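Local coordinates for PpBBE-like 1 D396N (Physcomitrella patens subsp. patens, PDB 6EO5), which is a variant of a flavin-dependent oxidase of the berberine bridge enzyme family that oxidises cellobiose, with its FAD held by two covalent links, at residues G22-F27 and F51-T56; K112-G117 and F213-V218; P221-K226 and E297-W302; K332-Y337 and Y411-W416. All blocks are in the same frame, centred on the assembly; numbering follows the deposited sequence.

Interaction 1: G22-F27 and F51-T56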
loop_
_atom_site.group_PDB
_atom_site.type_symbol
_atom_site.label_atom_id
_atom_site.label_comp_id
_atom_site.label_asym_id
_atom_site.label_seq_id
_atom_site.Cartn_x
_atom_site.Cartn_y
_atom_site.Cartn_z
ATOM N N GLY A 22 -11.724 -27.391 10.381
ATOM C CA GLY A 22 -10.517 -27.762 11.080
ATOM C C GLY A 22 -9.451 -26.694 11.174
ATOM O O GLY A 22 -8.383 -26.962 11.741
ATOM N N ALA A 23 -9.689 -25.499 10.644
ATOM C CA ALA A 23 -8.695 -24.450 10.783
ATOM C C ALA A 23 -8.622 -23.981 12.233
ATOM O O ALA A 23 -9.574 -24.121 13.006
ATOM C CB ALA A 23 -9.023 -23.276 9.865
ATOM N N ARG A 24 -7.471 -23.425 12.601
ATOM C CA ARG A 24 -7.336 -22.802 13.913
ATOM C C ARG A 24 -8.282 -21.610 14.035
ATOM O O ARG A 24 -8.535 -20.896 13.058
ATOM C CB ARG A 24 -5.890 -22.362 14.126
ATOM C CG ARG A 24 -5.656 -21.540 15.374
ATOM C CD ARG A 24 -4.166 -21.379 15.622
ATOM N NE ARG A 24 -3.463 -20.746 14.503
ATOM C CZ ARG A 24 -3.107 -19.463 14.479
ATOM N NH1 ARG A 24 -3.402 -18.680 15.516
ATOM N NH2 ARG A 24 -2.461 -18.959 13.426
ATOM N N THR A 25 -8.836 -21.406 15.236
ATOM C CA THR A 25 -9.731 -20.282 15.480
ATOM C C THR A 25 -9.391 -19.626 16.809
ATOM O O THR A 25 -8.646 -20.167 17.627
ATOM C CB THR A 25 -11.212 -20.690 15.489
ATOM O OG1 THR A 25 -11.465 -21.584 16.581
ATOM C CG2 THR A 25 -11.613 -21.335 14.166
ATOM N N ALA A 26 -9.947 -18.435 17.008
ATOM C CA ALA A 26 -9.894 -17.744 18.289
ATOM C C ALA A 26 -11.200 -16.988 18.465
ATOM O O ALA A 26 -11.661 -16.324 17.530
ATOM C CB ALA A 26 -8.703 -16.785 18.371
ATOM N N PHE A 27 -11.803 -17.102 19.651
ATOM C CA PHE A 27 -13.134 -16.563 19.873
ATOM C C PHE A 27 -13.128 -15.594 21.051
ATOM O O PHE A 27 -12.263 -15.689 21.932
ATOM C CB PHE A 27 -14.150 -17.690 20.117
ATOM C CG PHE A 27 -14.730 -18.261 18.855
ATOM C CD1 PHE A 27 -14.061 -19.251 18.154
ATOM C CD2 PHE A 27 -15.935 -17.793 18.356
ATOM C CE1 PHE A 27 -14.587 -19.776 16.977
ATOM C CE2 PHE A 27 -16.472 -18.314 17.175
ATOM C CZ PHE A 27 -15.796 -19.304 16.488
ATOM N N PHE A 51 -11.720 -15.091 14.722
ATOM C CA PHE A 51 -10.602 -15.209 13.800
ATOM C C PHE A 51 -10.486 -16.665 13.380
ATOM O O PHE A 51 -10.499 -17.557 14.232
ATOM C CB PHE A 51 -9.293 -14.757 14.447
ATOM C CG PHE A 51 -9.266 -13.306 14.836
ATOM C CD1 PHE A 51 -8.803 -12.347 13.945
ATOM C CD2 PHE A 51 -9.682 -12.902 16.099
ATOM C CE1 PHE A 51 -8.767 -11.021 14.300
ATOM C CE2 PHE A 51 -9.646 -11.568 16.466
ATOM C CZ PHE A 51 -9.191 -10.624 15.568
ATOM N N VAL A 52 -10.388 -16.907 12.079
ATOM C CA VAL A 52 -10.051 -18.218 11.549
ATOM C C VAL A 52 -8.766 -18.071 10.747
ATOM O O VAL A 52 -8.565 -17.064 10.059
ATOM C CB VAL A 52 -11.196 -18.818 10.699
ATOM C CG1 VAL A 52 -11.610 -17.878 9.579
ATOM C CG2 VAL A 52 -10.804 -20.182 10.153
ATOM N N PHE A 53 -7.877 -19.064 10.862
ATOM C CA PHE A 53 -6.535 -19.022 10.289
ATOM C C PHE A 53 -6.399 -20.158 9.284
ATOM O O PHE A 53 -5.812 -21.202 9.598
ATOM C CB PHE A 53 -5.474 -19.125 11.379
ATOM C CG PHE A 53 -5.507 -17.988 12.363
ATOM C CD1 PHE A 53 -6.438 -17.962 13.389
ATOM C CD2 PHE A 53 -4.601 -16.940 12.267
ATOM C CE1 PHE A 53 -6.465 -16.914 14.297
ATOM C CE2 PHE A 53 -4.629 -15.891 13.173
ATOM C CZ PHE A 53 -5.560 -15.880 14.188
ATOM N N PRO A 54 -6.936 -19.997 8.072
ATOM C CA PRO A 54 -6.843 -21.074 7.083
ATOM C C PRO A 54 -5.399 -21.366 6.731
ATOM O O PRO A 54 -4.567 -20.456 6.647
ATOM C CB PRO A 54 -7.599 -20.526 5.868
ATOM C CG PRO A 54 -8.370 -19.389 6.356
ATOM C CD PRO A 54 -7.656 -18.829 7.545
ATOM N N THR A 55 -5.115 -22.656 6.535
ATOM C CA THR A 55 -3.908 -23.110 5.858
ATOM C C THR A 55 -4.194 -23.806 4.531
ATOM O O THR A 55 -3.243 -24.123 3.813
ATOM C CB THR A 55 -3.096 -24.057 6.758
ATOM O OG1 THR A 55 -3.884 -25.211 7.064
ATOM C CG2 THR A 55 -2.716 -23.376 8.057
ATOM N N THR A 56 -5.466 -24.042 4.182
ATOM C CA THR A 56 -5.840 -24.697 2.932
ATOM C C THR A 56 -6.990 -23.949 2.268
ATOM O O THR A 56 -7.776 -23.262 2.927
ATOM C CB THR A 56 -6.278 -26.157 3.136
ATOM O OG1 THR A 56 -7.595 -26.193 3.717
ATOM C CG2 THR A 56 -5.306 -26.893 4.041
#
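The guanidinium of Arg24 lies flat on one face of the Phe53 ring, with group centres 3.7 Å apart and planes 22° from parallel. NH1 sits over the ring centre, while NH2 shifts toward the rim, 3.2 Å from Phe53 CD2. At the edge of the same ring, in its plane, is the carbonyl O of Arg24, which therefore meets Phe53 twice, through guanidinium and backbone oxygen. A bend at chi3 (58°) in an otherwise extended arginine chain folds the guanidinium back over the ring. The Phe51 ring has Ala26 O near its plane at the edge.

Beneath these groups strand 24-26 runs antiparallel to strand 51-53. Phe53 N bonds to Arg24 O at 2.9 Å, and Ala26 and Phe51 exchange two bonds, with Ala26 N 3.0 Å from Phe51 O. On the face that carries Thr25 and Val52, Ala23 CB packs on Val52 CG2 at 3.6 Å, under helix 57-70. Strand 24-26 is an outer strand of a small mixed sheet in the FAD-binding part of the fold, with strand 95-98 beyond strand 50-53. The Arg24 charge is thus set chiefly against the Phe53 face, a cation-pi stack, its ion pair with Glu100 being long and weak.

Interaction 2: K112-G117 and F213-V218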
loop_
_atom_site.group_PDB
_atom_site.type_symbol
_atom_site.label_atom_id
_atom_site.label_comp_id
_atom_site.label_asym_id
_atom_site.label_seq_id
_atom_site.Cartn_x
_atom_site.Cartn_y
_atom_site.Cartn_z
ATOM N N LYS A 112 10.603 -15.694 -15.571
ATOM C CA LYS A 112 10.690 -14.437 -14.825
ATOM C C LYS A 112 9.391 -14.172 -14.064
ATOM O O LYS A 112 8.839 -13.069 -14.083
ATOM C CB LYS A 112 11.051 -13.266 -15.744
ATOM C CG LYS A 112 12.509 -13.201 -16.129
ATOM C CD LYS A 112 12.676 -12.581 -17.522
ATOM C CE LYS A 112 14.128 -12.687 -18.038
ATOM N NZ LYS A 112 14.660 -14.101 -18.093
ATOM N N THR A 113 8.890 -15.212 -13.403
ATOM C CA THR A 113 7.686 -15.120 -12.593
ATOM C C THR A 113 7.933 -15.793 -11.249
ATOM O O THR A 113 8.896 -16.547 -11.076
ATOM C CB THR A 113 6.470 -15.770 -13.278
ATOM O OG1 THR A 113 6.560 -17.201 -13.183
ATOM C CG2 THR A 113 6.404 -15.370 -14.745
ATOM N N ALA A 114 7.054 -15.502 -10.291
ATOM C CA ALA A 114 7.097 -16.149 -8.990
ATOM C C ALA A 114 5.671 -16.336 -8.500
ATOM O O ALA A 114 4.773 -15.575 -8.871
ATOM C CB ALA A 114 7.917 -15.344 -7.973
ATOM N N VAL A 115 5.467 -17.360 -7.674
ATOM C CA VAL A 115 4.178 -17.623 -7.043
ATOM C C VAL A 115 4.296 -17.231 -5.581
ATOM O O VAL A 115 5.206 -17.693 -4.882
ATOM C CB VAL A 115 3.758 -19.091 -7.184
ATOM C CG1 VAL A 115 2.517 -19.352 -6.345
ATOM C CG2 VAL A 115 3.500 -19.425 -8.631
ATOM N N VAL A 116 3.386 -16.375 -5.116
ATOM C CA VAL A 116 3.412 -15.853 -3.753
ATOM C C VAL A 116 2.048 -16.082 -3.121
ATOM O O VAL A 116 1.020 -15.750 -3.721
ATOM C CB VAL A 116 3.785 -14.358 -3.724
ATOM C CG1 VAL A 116 3.878 -13.850 -2.307
ATOM C CG2 VAL A 116 5.096 -14.142 -4.437
ATOM N N GLY A 117 2.037 -16.665 -1.923
ATOM C CA GLY A 117 0.792 -16.839 -1.198
ATOM C C GLY A 117 0.345 -15.564 -0.503
ATOM O O GLY A 117 1.156 -14.735 -0.101
ATOM N N PHE A 213 3.408 -13.236 -9.764
ATOM C CA PHE A 213 4.025 -11.949 -10.062
ATOM C C PHE A 213 5.055 -12.066 -11.174
ATOM O O PHE A 213 5.804 -13.043 -11.240
ATOM C CB PHE A 213 4.710 -11.360 -8.828
ATOM C CG PHE A 213 3.761 -10.851 -7.794
ATOM C CD1 PHE A 213 3.038 -9.686 -8.022
ATOM C CD2 PHE A 213 3.588 -11.526 -6.595
ATOM C CE1 PHE A 213 2.164 -9.197 -7.077
ATOM C CE2 PHE A 213 2.714 -11.044 -5.640
ATOM C CZ PHE A 213 1.998 -9.875 -5.880
ATOM N N ARG A 214 5.077 -11.062 -12.046
ATOM C CA ARG A 214 6.251 -10.789 -12.863
ATOM C C ARG A 214 7.357 -10.266 -11.954
ATOM O O ARG A 214 7.108 -9.398 -11.109
ATOM C CB ARG A 214 5.915 -9.764 -13.948
ATOM C CG ARG A 214 7.102 -9.290 -14.756
ATOM C CD ARG A 214 7.544 -10.381 -15.738
ATOM N NE ARG A 214 6.488 -10.686 -16.710
ATOM C CZ ARG A 214 6.301 -11.879 -17.270
ATOM N NH1 ARG A 214 7.091 -12.894 -16.935
ATOM N NH2 ARG A 214 5.316 -12.062 -18.147
ATOM N N VAL A 215 8.564 -10.815 -12.084
ATOM C CA VAL A 215 9.687 -10.415 -11.240
ATOM C C VAL A 215 10.755 -9.766 -12.114
ATOM O O VAL A 215 10.724 -9.858 -13.340
ATOM C CB VAL A 215 10.260 -11.586 -10.418
ATOM C CG1 VAL A 215 9.184 -12.149 -9.490
ATOM C CG2 VAL A 215 10.843 -12.670 -11.324
ATOM N N HIS A 216 11.695 -9.071 -11.461
ATOM C CA HIS A 216 12.683 -8.242 -12.149
ATOM C C HIS A 216 14.082 -8.440 -11.575
ATOM O O HIS A 216 14.260 -8.504 -10.353
ATOM C CB HIS A 216 12.308 -6.760 -12.078
ATOM C CG HIS A 216 10.919 -6.480 -12.557
ATOM N ND1 HIS A 216 10.643 -6.067 -13.841
ATOM C CD2 HIS A 216 9.722 -6.584 -11.928
ATOM C CE1 HIS A 216 9.338 -5.913 -13.980
ATOM N NE2 HIS A 216 8.757 -6.224 -12.835
ATOM N N ASP A 217 15.072 -8.511 -12.476
ATOM C CA ASP A 217 16.458 -8.716 -12.084
ATOM C C ASP A 217 17.017 -7.482 -11.385
ATOM O O ASP A 217 16.995 -6.376 -11.938
ATOM C CB ASP A 217 17.309 -9.047 -13.311
ATOM C CG ASP A 217 18.797 -9.147 -12.980
ATOM O OD1 ASP A 217 19.182 -9.938 -12.075
ATOM O OD2 ASP A 217 19.579 -8.415 -13.615
ATOM N N VAL A 218 17.548 -7.682 -10.177
ATOM C CA VAL A 218 18.176 -6.609 -9.412
ATOM C C VAL A 218 19.547 -7.063 -8.913
ATOM O O VAL A 218 19.936 -6.778 -7.775
ATOM C CB VAL A 218 17.280 -6.163 -8.237
ATOM C CG1 VAL A 218 16.203 -5.212 -8.733
ATOM C CG2 VAL A 218 16.649 -7.367 -7.516
#
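Arg214 meets Thr113 across a non-hydrogen-bonded antiparallel pair, and its side chain curls back onto the partner strand. From CB the chain leaves with CG opposite the backbone N (chi1 173°), then turns at chi2 and again at chi3, bringing CD to 3.4 Å from Lys112 O. At the tip, NH1 makes a weak hydrogen bond of 3.3 Å to that same Lys112 O, near the guanidinium plane, and NH1 also touches Thr113 CG2 at 3.4 Å.

Lys112 O also takes Val215 N at 3.0 Å, nearly straight but with the donor well above the carbonyl plane. Next to it Ala114 and Phe213 exchange two backbone bonds, joining strands 113-117 and 207-217 of the six-stranded antiparallel sheet on the FAD-binding side. On their face Val116 CG2 approaches the edge of the Phe213 ring, 3.7 Å from CD2, and Val215 CG1 packs on Ala114 CB under helix 122-133. Lys112 O thus accepts one strong donor and one weak one, and the guanidinium charge would be expected to polarise it.

Interaction 3: P221-K226 and E297-W302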
loop_
_atom_site.group_PDB
_atom_site.type_symbol
_atom_site.label_atom_id
_atom_site.label_comp_id
_atom_site.label_asym_id
_atom_site.label_seq_id
_atom_site.Cartn_x
_atom_site.Cartn_y
_atom_site.Cartn_z
ATOM N N PRO A 221 24.562 -3.585 -8.910
ATOM C CA PRO A 221 24.538 -2.672 -7.764
ATOM C C PRO A 221 23.519 -1.568 -7.965
ATOM O O PRO A 221 23.216 -1.171 -9.090
ATOM C CB PRO A 221 25.959 -2.093 -7.734
ATOM C CG PRO A 221 26.791 -3.054 -8.545
ATOM C CD PRO A 221 25.878 -3.610 -9.579
ATOM N N VAL A 222 23.003 -1.059 -6.844
ATOM C CA VAL A 222 22.110 0.088 -6.823
ATOM C C VAL A 222 22.692 1.122 -5.866
ATOM O O VAL A 222 23.656 0.861 -5.148
ATOM C CB VAL A 222 20.673 -0.294 -6.415
ATOM C CG1 VAL A 222 20.152 -1.418 -7.319
ATOM C CG2 VAL A 222 20.623 -0.692 -4.944
ATOM N N THR A 223 22.092 2.312 -5.866
ATOM C CA THR A 223 22.595 3.439 -5.093
ATOM C C THR A 223 21.458 4.100 -4.324
ATOM O O THR A 223 20.425 4.467 -4.900
ATOM C CB THR A 223 23.283 4.465 -5.997
ATOM O OG1 THR A 223 24.330 3.822 -6.726
ATOM C CG2 THR A 223 23.864 5.604 -5.170
ATOM N N HIS A 224 21.661 4.258 -3.027
ATOM C CA HIS A 224 20.698 4.877 -2.139
ATOM C C HIS A 224 21.183 6.280 -1.794
ATOM O O HIS A 224 22.355 6.469 -1.461
ATOM C CB HIS A 224 20.525 4.022 -0.879
ATOM C CG HIS A 224 19.729 4.687 0.196
ATOM N ND1 HIS A 224 20.311 5.259 1.306
ATOM C CD2 HIS A 224 18.396 4.885 0.324
ATOM C CE1 HIS A 224 19.369 5.778 2.074
ATOM N NE2 HIS A 224 18.199 5.566 1.500
ATOM N N PHE A 225 20.296 7.265 -1.886
ATOM C CA PHE A 225 20.649 8.626 -1.512
ATOM C C PHE A 225 19.571 9.219 -0.620
ATOM O O PHE A 225 18.394 8.860 -0.717
ATOM C CB PHE A 225 20.868 9.526 -2.734
ATOM C CG PHE A 225 19.685 9.615 -3.664
ATOM C CD1 PHE A 225 19.512 8.678 -4.676
ATOM C CD2 PHE A 225 18.771 10.664 -3.555
ATOM C CE1 PHE A 225 18.444 8.769 -5.554
ATOM C CE2 PHE A 225 17.687 10.765 -4.425
ATOM C CZ PHE A 225 17.525 9.816 -5.429
ATOM N N LYS A 226 19.991 10.127 0.260
ATOM C CA LYS A 226 19.058 10.852 1.106
ATOM C C LYS A 226 19.697 12.178 1.491
ATOM O O LYS A 226 20.826 12.209 1.995
ATOM C CB LYS A 226 18.685 10.032 2.340
ATOM C CG LYS A 226 17.686 10.696 3.278
ATOM C CD LYS A 226 17.002 9.654 4.154
ATOM C CE LYS A 226 16.143 10.297 5.233
ATOM N NZ LYS A 226 15.317 9.286 5.950
ATOM N N GLU A 297 25.037 9.065 0.341
ATOM C CA GLU A 297 24.979 8.389 -0.953
ATOM C C GLU A 297 25.815 7.124 -0.852
ATOM O O GLU A 297 26.999 7.193 -0.525
ATOM C CB GLU A 297 25.495 9.285 -2.085
ATOM C CG GLU A 297 24.746 10.611 -2.240
ATOM C CD GLU A 297 25.604 11.706 -2.871
ATOM O OE1 GLU A 297 26.839 11.525 -2.971
ATOM O OE2 GLU A 297 25.049 12.758 -3.255
ATOM N N GLU A 298 25.211 5.979 -1.149
ATOM C CA GLU A 298 25.756 4.687 -0.753
ATOM C C GLU A 298 25.443 3.647 -1.816
ATOM O O GLU A 298 24.271 3.431 -2.133
ATOM C CB GLU A 298 25.143 4.266 0.575
ATOM C CG GLU A 298 25.786 3.060 1.203
ATOM C CD GLU A 298 25.097 2.654 2.508
ATOM O OE1 GLU A 298 24.062 3.307 2.873
ATOM O OE2 GLU A 298 25.604 1.683 3.150
ATOM N N GLU A 299 26.468 2.990 -2.360
ATOM C CA GLU A 299 26.224 1.898 -3.297
ATOM C C GLU A 299 26.032 0.594 -2.526
ATOM O O GLU A 299 26.804 0.286 -1.612
ATOM C CB GLU A 299 27.357 1.773 -4.310
ATOM C CG GLU A 299 27.073 0.756 -5.406
ATOM C CD GLU A 299 28.084 0.817 -6.546
ATOM O OE1 GLU A 299 28.132 1.851 -7.259
ATOM O OE2 GLU A 299 28.841 -0.165 -6.718
ATOM N N LEU A 300 24.990 -0.157 -2.886
ATOM C CA LEU A 300 24.538 -1.324 -2.135
ATOM C C LEU A 300 24.072 -2.397 -3.105
ATOM O O LEU A 300 23.870 -2.134 -4.291
ATOM C CB LEU A 300 23.369 -0.977 -1.198
ATOM C CG LEU A 300 23.537 0.157 -0.198
ATOM C CD1 LEU A 300 22.214 0.471 0.456
ATOM C CD2 LEU A 300 24.561 -0.266 0.829
ATOM N N ASN A 301 23.879 -3.615 -2.596
ATOM C CA ASN A 301 23.117 -4.595 -3.351
ATOM C C ASN A 301 21.646 -4.472 -2.962
ATOM O O ASN A 301 21.281 -3.704 -2.062
ATOM C CB ASN A 301 23.657 -6.013 -3.140
ATOM C CG ASN A 301 23.444 -6.540 -1.731
ATOM O OD1 ASN A 301 22.390 -6.352 -1.115
ATOM N ND2 ASN A 301 24.449 -7.239 -1.220
ATOM N N TRP A 302 20.791 -5.265 -3.618
ATOM C CA TRP A 302 19.354 -5.039 -3.495
ATOM C C TRP A 302 18.853 -5.319 -2.077
ATOM O O TRP A 302 18.098 -4.520 -1.509
ATOM C CB TRP A 302 18.589 -5.874 -4.524
ATOM C CG TRP A 302 17.114 -5.579 -4.492
ATOM C CD1 TRP A 302 16.112 -6.390 -4.013
ATOM C CD2 TRP A 302 16.478 -4.362 -4.906
ATOM N NE1 TRP A 302 14.894 -5.760 -4.134
ATOM C CE2 TRP A 302 15.090 -4.514 -4.671
ATOM C CE3 TRP A 302 16.946 -3.165 -5.457
ATOM C CZ2 TRP A 302 14.165 -3.512 -4.976
ATOM C CZ3 TRP A 302 16.022 -2.171 -5.764
ATOM C CH2 TRP A 302 14.648 -2.351 -5.517
#
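Strands 222-226 and 297-300 run antiparallel, their axes 4.6 Å apart at closest approach and their directions 154° from each other, with Val222/Leu300 and His224/Glu298 as the hydrogen-bonded pairs. Each pair exchanges two bonds, such as Val222 N to Leu300 O at 2.9 Å and Leu300 N to Val222 O at 2.8 Å.

On the face carrying these four residues, under helix 302-308, His224 CB meets Leu300 CD1 at 4.2 Å. Val222 points CG1 at the edge of the Trp302 indole, 4.1 Å from CE3. On the other face, Glu299 lies alongside Pro221 and points the same way. Its CG passes 3.4 Å from Val222 O and OE2 rests 3.6 Å from Pro221 CB, while OE1 takes the backbone N of Lys275. Phe225 CB touches Glu297 CG, whose carboxylate bonds to Tyr227 OH.

This pairing places strand 294-300 at the outer end of the large seven-stranded antiparallel sheet. Asn301 then caps the helix that begins with Trp302. Glu268, bonded to His224 NE2, with Glu298 close by but not in contact and itself held by Ser314, would be expected to favour the protonated imidazole somewhat.

Interaction 4: K332-Y337 and Y411-W416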
loop_
_atom_site.group_PDB
_atom_site.type_symbol
_atom_site.label_atom_id
_atom_site.label_comp_id
_atom_site.label_asym_id
_atom_site.label_seq_id
_atom_site.Cartn_x
_atom_site.Cartn_y
_atom_site.Cartn_z
ATOM N N LYS A 332 -5.049 9.324 11.963
ATOM C CA LYS A 332 -5.894 9.514 10.795
ATOM C C LYS A 332 -4.993 9.869 9.616
ATOM O O LYS A 332 -4.103 10.717 9.744
ATOM C CB LYS A 332 -6.934 10.604 11.041
ATOM C CG LYS A 332 -7.730 11.003 9.811
ATOM C CD LYS A 332 -8.633 9.884 9.337
ATOM C CE LYS A 332 -9.349 10.305 8.076
ATOM N NZ LYS A 332 -10.082 9.175 7.465
ATOM N N ALA A 333 -5.205 9.203 8.482
ATOM C CA ALA A 333 -4.433 9.449 7.269
ATOM C C ALA A 333 -5.355 9.861 6.121
ATOM O O ALA A 333 -6.493 9.390 6.014
ATOM C CB ALA A 333 -3.618 8.210 6.876
ATOM N N LYS A 334 -4.860 10.763 5.271
ATOM C CA LYS A 334 -5.535 11.143 4.034
ATOM C C LYS A 334 -4.499 11.193 2.916
ATOM O O LYS A 334 -3.291 11.202 3.170
ATOM C CB LYS A 334 -6.253 12.493 4.180
ATOM C CG LYS A 334 -7.174 12.558 5.393
ATOM C CD LYS A 334 -7.878 13.897 5.563
ATOM C CE LYS A 334 -8.897 14.165 4.476
ATOM N NZ LYS A 334 -10.063 13.233 4.520
ATOM N N SER A 335 -4.956 11.212 1.666
ATOM C CA SER A 335 -4.015 11.330 0.550
ATOM C C SER A 335 -4.646 12.138 -0.581
ATOM O O SER A 335 -5.860 12.415 -0.583
ATOM C CB SER A 335 -3.559 9.953 0.042
ATOM O OG SER A 335 -4.531 9.355 -0.803
ATOM N N ILE A 336 -3.808 12.519 -1.549
ATOM C CA ILE A 336 -4.258 13.281 -2.711
ATOM C C ILE A 336 -3.220 13.128 -3.808
ATOM O O ILE A 336 -2.064 12.803 -3.541
ATOM C CB ILE A 336 -4.480 14.770 -2.346
ATOM C CG1 ILE A 336 -5.640 15.359 -3.154
ATOM C CG2 ILE A 336 -3.199 15.565 -2.504
ATOM C CD1 ILE A 336 -6.063 16.707 -2.673
ATOM N N TYR A 337 -3.631 13.363 -5.056
ATOM C CA TYR A 337 -2.719 13.354 -6.198
ATOM C C TYR A 337 -2.554 14.762 -6.766
ATOM O O TYR A 337 -3.517 15.537 -6.832
ATOM C CB TYR A 337 -3.208 12.407 -7.301
ATOM C CG TYR A 337 -2.837 10.962 -7.073
ATOM C CD1 TYR A 337 -1.522 10.505 -7.294
ATOM C CD2 TYR A 337 -3.792 10.045 -6.632
ATOM C CE1 TYR A 337 -1.176 9.156 -7.071
ATOM C CE2 TYR A 337 -3.461 8.710 -6.403
ATOM C CZ TYR A 337 -2.161 8.272 -6.622
ATOM O OH TYR A 337 -1.872 6.947 -6.387
ATOM N N TYR A 411 -7.206 18.709 12.130
ATOM C CA TYR A 411 -5.988 19.275 11.566
ATOM C C TYR A 411 -5.674 18.668 10.205
ATOM O O TYR A 411 -5.460 19.391 9.227
ATOM C CB TYR A 411 -4.841 19.067 12.546
ATOM C CG TYR A 411 -3.466 19.230 11.968
ATOM C CD1 TYR A 411 -3.001 20.475 11.561
ATOM C CD2 TYR A 411 -2.608 18.138 11.861
ATOM C CE1 TYR A 411 -1.729 20.625 11.044
ATOM C CE2 TYR A 411 -1.336 18.275 11.350
ATOM C CZ TYR A 411 -0.904 19.521 10.941
ATOM O OH TYR A 411 0.359 19.660 10.430
ATOM N N ILE A 412 -5.686 17.338 10.106
ATOM C CA ILE A 412 -5.286 16.720 8.848
ATOM C C ILE A 412 -6.375 16.854 7.786
ATOM O O ILE A 412 -6.079 16.791 6.581
ATOM C CB ILE A 412 -4.880 15.248 9.072
ATOM C CG1 ILE A 412 -3.922 14.804 7.976
ATOM C CG2 ILE A 412 -6.096 14.339 9.133
ATOM C CD1 ILE A 412 -2.497 15.304 8.164
ATOM N N THR A 413 -7.625 17.066 8.195
ATOM C CA THR A 413 -8.692 17.284 7.224
ATOM C C THR A 413 -8.695 18.720 6.702
ATOM O O THR A 413 -8.942 18.950 5.510
ATOM C CB THR A 413 -10.036 16.926 7.852
ATOM O OG1 THR A 413 -10.039 15.521 8.139
ATOM C CG2 THR A 413 -11.182 17.262 6.914
ATOM N N ARG A 414 -8.429 19.694 7.575
ATOM C CA ARG A 414 -8.166 21.052 7.112
ATOM C C ARG A 414 -7.037 21.063 6.092
ATOM O O ARG A 414 -7.139 21.702 5.036
ATOM C CB ARG A 414 -7.796 21.946 8.290
ATOM C CG ARG A 414 -8.928 22.411 9.145
ATOM C CD ARG A 414 -8.381 23.370 10.180
ATOM N NE ARG A 414 -7.697 22.705 11.294
ATOM C CZ ARG A 414 -8.234 22.547 12.508
ATOM N NH1 ARG A 414 -9.465 23.025 12.757
ATOM N NH2 ARG A 414 -7.541 21.923 13.475
ATOM N N TYR A 415 -5.939 20.364 6.405
ATOM C CA TYR A 415 -4.789 20.321 5.514
ATOM C C TYR A 415 -5.178 19.774 4.149
ATOM O O TYR A 415 -4.818 20.347 3.111
ATOM C CB TYR A 415 -3.686 19.476 6.149
ATOM C CG TYR A 415 -2.448 19.268 5.278
ATOM C CD1 TYR A 415 -2.420 18.294 4.274
ATOM C CD2 TYR A 415 -1.304 20.026 5.476
ATOM C CE1 TYR A 415 -1.293 18.105 3.484
ATOM C CE2 TYR A 415 -0.176 19.839 4.697
ATOM C CZ TYR A 415 -0.172 18.883 3.708
ATOM O OH TYR A 415 0.955 18.703 2.953
ATOM N N TRP A 416 -5.913 18.655 4.130
ATOM C CA TRP A 416 -6.346 18.085 2.857
ATOM C C TRP A 416 -7.166 19.088 2.056
ATOM O O TRP A 416 -7.037 19.165 0.830
ATOM C CB TRP A 416 -7.154 16.809 3.090
ATOM C CG TRP A 416 -7.460 16.059 1.822
ATOM C CD1 TRP A 416 -6.757 15.007 1.307
ATOM C CD2 TRP A 416 -8.536 16.313 0.896
ATOM N NE1 TRP A 416 -7.324 14.592 0.124
ATOM C CE2 TRP A 416 -8.420 15.371 -0.148
ATOM C CE3 TRP A 416 -9.587 17.241 0.856
ATOM C CZ2 TRP A 416 -9.310 15.330 -1.226
ATOM C CZ3 TRP A 416 -10.472 17.199 -0.215
ATOM C CH2 TRP A 416 -10.322 16.251 -1.245
#
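Trp416 sits between Lys334 and Ile336 in a helix-on-sheet packing: helix 405-420 lies over the edge strand 331-338 of the seven-stranded antiparallel sheet, as in the substrate domain of the VAO-type flavoenzymes. The short helix and strand segments run nearly parallel, 6° apart in direction, with axes 8.8 Å from each other.

Both strand side chains cross the indole at about a right angle, from opposite faces. Ile336 brings CD1 over one face, toward the rim, 3.7 Å from Trp416 CE2, as a CH-pi contact. Lys334 comes over the other. Two bends near the end of its chain lay CE 3.5 Å from Trp416 CB and carry NZ over the five-membered ring, 4.9 Å from its centroid, in a cation-pi arrangement. That ammonium is also in a salt bridge to Asp433, a carboxylate it shares with Lys332, which reaches Glu84 as well.

One turn earlier in the helix, Ile412 crosses the aliphatic part of Lys332, its CG2 3.8 Å from Lys332 CG, and also touches Lys334 CD. Lys334 CD lies 3.7 Å from Thr413 OG1, the hydroxyl that bonds back to Thr409 O. An in-plane bond at the edge, with the packing on both faces, probably sets the indole's rotation: Trp416 NE1 donates to Ser335 O at 2.7 Å, with the oxygen in the ring plane but the nitrogen 45° above the carbonyl plane.

Interactions 3 and 4 belong to the same seven-stranded sheet and hold its two outermost strands: the first by backbone pairing, the second by a helix packed alongside the strand. Interactions 1 and 2 lie in two other sheets on the FAD-binding side and share no element. Interactions 1 and 4 are largely buried, yet each sets a cation against an aromatic face; interactions 2 and 3 are only partly buried, and backbone bonds carry most of their polar chemistry. Interactions 2 and 3 meet directly, Val218 CG2 lying 3.5 Å from Trp302 CG, where strand 207-217 gives way to strand 222-230. Interactions 1 and 3 are furthest apart, their centres about 42 Å from each other.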